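Transcription Factor E (Sulfolobus solfataricus, PDB 1Q1H) helps archaeal RNA polymerase start transcription by enhancing TATA-box recognition and polymerase recruitment, its winged helix domain taking part in DNA binding in the preinitiation complex. Local coordinates at residues A[63-68]-A[78-83]. Numbering follows the deposited sequence.
Sequences VSYRKT and YYWKPN
S64 and K81 form a hydrogen-bonded antiparallel pair, S64 N to K81 O at 3.0 Å and K81 N back to S64 O. R66 and Y79 repeat the pattern, Y79 N reaching R66 O at 2.8 Å. Past K81 and P82, N83 turns its amide back to S64: N83 ND2 donates to S64 OG at 2.7 Å, the hydroxyl lying 21° out of the amide plane of N83. Serine suits this place because its hydroxyl, one carbon from the backbone, can accept the amide N-H close beside the strand. On the same face as S64, the extended chain of R66 carries its guanidinium across Y79, NH1 near CB and NH2 over the ring, while NH1 also makes a salt bridge to E33; arginine's long, flat charged end can do both.

The other face carries Y65, W80 and Y78, an aromatic cluster, with K67 at its end. Y65 lays CB over the six-membered ring of W80, a CH-pi contact 3.3 Å from the centroid, and the two rings lie obliquely, planes 42° apart. With chi1 at 69°, Y65 CG sits between its backbone N and carbonyl carbon, which brings the phenol alongside W80 and Y78. Y78 offers CD2 to Y65 CD1 at 3.3 Å, and K67 CB rests over one face of its ring, 3.9 Å from the centroid. An alanine in place of Y78 would probably uncover one side of Y65 and deprive the K67 methylene of its aromatic support.

Flat, wide tryptophan bridges sheet and core, touching L54, N55 and E58 of helix 47-60, and V63 packs on L24 and L27 of helix 21-30. The hairpin is the wing of the winged helix fold: backbone bonds fix the strand pairing, aromatic and aliphatic groups bind its base to the helices, and tyrosines and lysine suit the more exposed end by pairing apolar surface with polar tips.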
loop_
_atom_site.group_PDB
_atom_site.type_symbol
_atom_site.label_atom_id
_atom_site.label_comp_id
_atom_site.label_asym_id
_atom_site.label_seq_id
_atom_site.Cartn_x
_atom_site.Cartn_y
_atom_site.Cartn_z
ATOM N N VAL A 63 -3.349 -0.487 -4.890
ATOM C CA VAL A 63 -2.604 -1.589 -4.298
ATOM C C VAL A 63 -3.344 -2.902 -4.564
ATOM O O VAL A 63 -4.560 -2.916 -4.756
ATOM C CB VAL A 63 -2.440 -1.373 -2.747
ATOM C CG1 VAL A 63 -2.118 -2.674 -2.072
ATOM C CG2 VAL A 63 -1.306 -0.373 -2.448
ATOM N N SER A 64 -2.598 -4.002 -4.601
ATOM C CA SER A 64 -3.171 -5.338 -4.795
ATOM C C SER A 64 -2.504 -6.245 -3.783
ATOM O O SER A 64 -1.347 -6.035 -3.436
ATOM C CB SER A 64 -2.888 -5.869 -6.205
ATOM O OG SER A 64 -3.813 -5.360 -7.155
ATOM N N TYR A 65 -3.220 -7.246 -3.299
ATOM C CA TYR A 65 -2.627 -8.169 -2.333
ATOM C C TYR A 65 -2.634 -9.622 -2.821
ATOM O O TYR A 65 -3.214 -9.955 -3.853
ATOM C CB TYR A 65 -3.352 -8.074 -0.977
ATOM C CG TYR A 65 -4.763 -8.618 -0.982
ATOM C CD1 TYR A 65 -5.026 -9.934 -0.615
ATOM C CD2 TYR A 65 -5.829 -7.821 -1.379
ATOM C CE1 TYR A 65 -6.321 -10.445 -0.645
ATOM C CE2 TYR A 65 -7.117 -8.311 -1.414
ATOM C CZ TYR A 65 -7.364 -9.622 -1.045
ATOM O OH TYR A 65 -8.662 -10.088 -1.060
ATOM N N ARG A 66 -1.972 -10.476 -2.055
ATOM C CA ARG A 66 -1.892 -11.897 -2.344
ATOM C C ARG A 66 -1.712 -12.623 -1.014
ATOM O O ARG A 66 -0.757 -12.354 -0.277
ATOM C CB ARG A 66 -0.712 -12.194 -3.283
ATOM C CG ARG A 66 0.484 -12.917 -2.655
ATOM C CD ARG A 66 1.406 -13.467 -3.743
ATOM N NE ARG A 66 2.624 -14.099 -3.234
ATOM C CZ ARG A 66 3.444 -13.534 -2.353
ATOM N NH1 ARG A 66 3.168 -12.337 -1.872
ATOM N NH2 ARG A 66 4.557 -14.148 -1.977
ATOM N N LYS A 67 -2.645 -13.511 -0.685
ATOM C CA LYS A 67 -2.532 -14.264 0.554
ATOM C C LYS A 67 -1.912 -15.608 0.242
ATOM O O LYS A 67 -2.455 -16.385 -0.536
ATOM C CB LYS A 67 -3.891 -14.468 1.219
ATOM C CG LYS A 67 -4.947 -15.160 0.369
ATOM C CD LYS A 67 -5.983 -15.839 1.265
ATOM C CE LYS A 67 -6.256 -15.020 2.526
ATOM N NZ LYS A 67 -7.279 -15.591 3.460
ATOM N N THR A 68 -0.768 -15.877 0.852
ATOM C CA THR A 68 -0.072 -17.125 0.622
ATOM C C THR A 68 0.197 -17.850 1.932
ATOM O O THR A 68 0.890 -17.327 2.813
ATOM C CB THR A 68 1.250 -16.865 -0.140
ATOM O OG1 THR A 68 0.950 -16.317 -1.432
ATOM C CG2 THR A 68 2.034 -18.160 -0.325
ATOM N N TYR A 78 -1.012 -12.115 3.910
ATOM C CA TYR A 78 -1.364 -11.242 2.805
ATOM C C TYR A 78 -0.165 -10.366 2.521
ATOM O O TYR A 78 0.482 -9.881 3.451
ATOM C CB TYR A 78 -2.542 -10.338 3.162
ATOM C CG TYR A 78 -3.829 -11.065 3.428
ATOM C CD1 TYR A 78 -4.022 -11.761 4.606
ATOM C CD2 TYR A 78 -4.870 -11.031 2.507
ATOM C CE1 TYR A 78 -5.230 -12.403 4.866
ATOM C CE2 TYR A 78 -6.077 -11.668 2.756
ATOM C CZ TYR A 78 -6.250 -12.349 3.937
ATOM O OH TYR A 78 -7.441 -12.976 4.199
ATOM N N TYR A 79 0.143 -10.179 1.242
ATOM C CA TYR A 79 1.250 -9.320 0.870
ATOM C C TYR A 79 0.727 -8.234 -0.044
ATOM O O TYR A 79 -0.071 -8.486 -0.943
ATOM C CB TYR A 79 2.358 -10.103 0.181
ATOM C CG TYR A 79 3.182 -10.945 1.120
ATOM C CD1 TYR A 79 2.720 -12.182 1.575
ATOM C CD2 TYR A 79 4.440 -10.522 1.532
ATOM C CE1 TYR A 79 3.499 -12.979 2.411
ATOM C CE2 TYR A 79 5.229 -11.309 2.373
ATOM C CZ TYR A 79 4.754 -12.535 2.806
ATOM O OH TYR A 79 5.543 -13.315 3.619
ATOM N N TRP A 80 1.174 -7.012 0.195
ATOM C CA TRP A 80 0.719 -5.892 -0.600
ATOM C C TRP A 80 1.774 -5.362 -1.550
ATOM O O TRP A 80 2.977 -5.474 -1.296
ATOM C CB TRP A 80 0.225 -4.787 0.333
ATOM C CG TRP A 80 -0.799 -5.313 1.261
ATOM C CD1 TRP A 80 -0.583 -5.977 2.435
ATOM C CD2 TRP A 80 -2.212 -5.328 1.046
ATOM N NE1 TRP A 80 -1.782 -6.409 2.964
ATOM C CE2 TRP A 80 -2.795 -6.021 2.130
ATOM C CE3 TRP A 80 -3.040 -4.825 0.042
ATOM C CZ2 TRP A 80 -4.162 -6.219 2.236
ATOM C CZ3 TRP A 80 -4.399 -5.018 0.148
ATOM C CH2 TRP A 80 -4.949 -5.712 1.239
ATOM N N LYS A 81 1.306 -4.790 -2.651
ATOM C CA LYS A 81 2.184 -4.227 -3.657
ATOM C C LYS A 81 1.402 -3.065 -4.253
ATOM O O LYS A 81 0.171 -3.041 -4.161
ATOM C CB LYS A 81 2.476 -5.284 -4.732
ATOM C CG LYS A 81 3.818 -5.145 -5.448
ATOM C CD LYS A 81 4.054 -6.308 -6.412
ATOM C CE LYS A 81 5.310 -6.110 -7.272
ATOM N NZ LYS A 81 5.514 -7.211 -8.275
ATOM N N PRO A 82 2.103 -2.068 -4.828
ATOM C CA PRO A 82 1.484 -0.895 -5.451
ATOM C C PRO A 82 1.155 -1.196 -6.915
ATOM O O PRO A 82 2.040 -1.570 -7.684
ATOM C CB PRO A 82 2.568 0.169 -5.336
ATOM C CG PRO A 82 3.419 -0.296 -4.225
ATOM C CD PRO A 82 3.492 -1.763 -4.467
ATOM N N ASN A 83 -0.104 -1.034 -7.309
ATOM C CA ASN A 83 -0.486 -1.309 -8.691
ATOM C C ASN A 83 -0.055 -0.217 -9.674
ATOM O O ASN A 83 -0.758 0.059 -10.651
ATOM C CB ASN A 83 -2.001 -1.516 -8.792
ATOM C CG ASN A 83 -2.479 -2.681 -7.954
ATOM O OD1 ASN A 83 -1.679 -3.530 -7.551
ATOM N ND2 ASN A 83 -3.787 -2.741 -7.695
#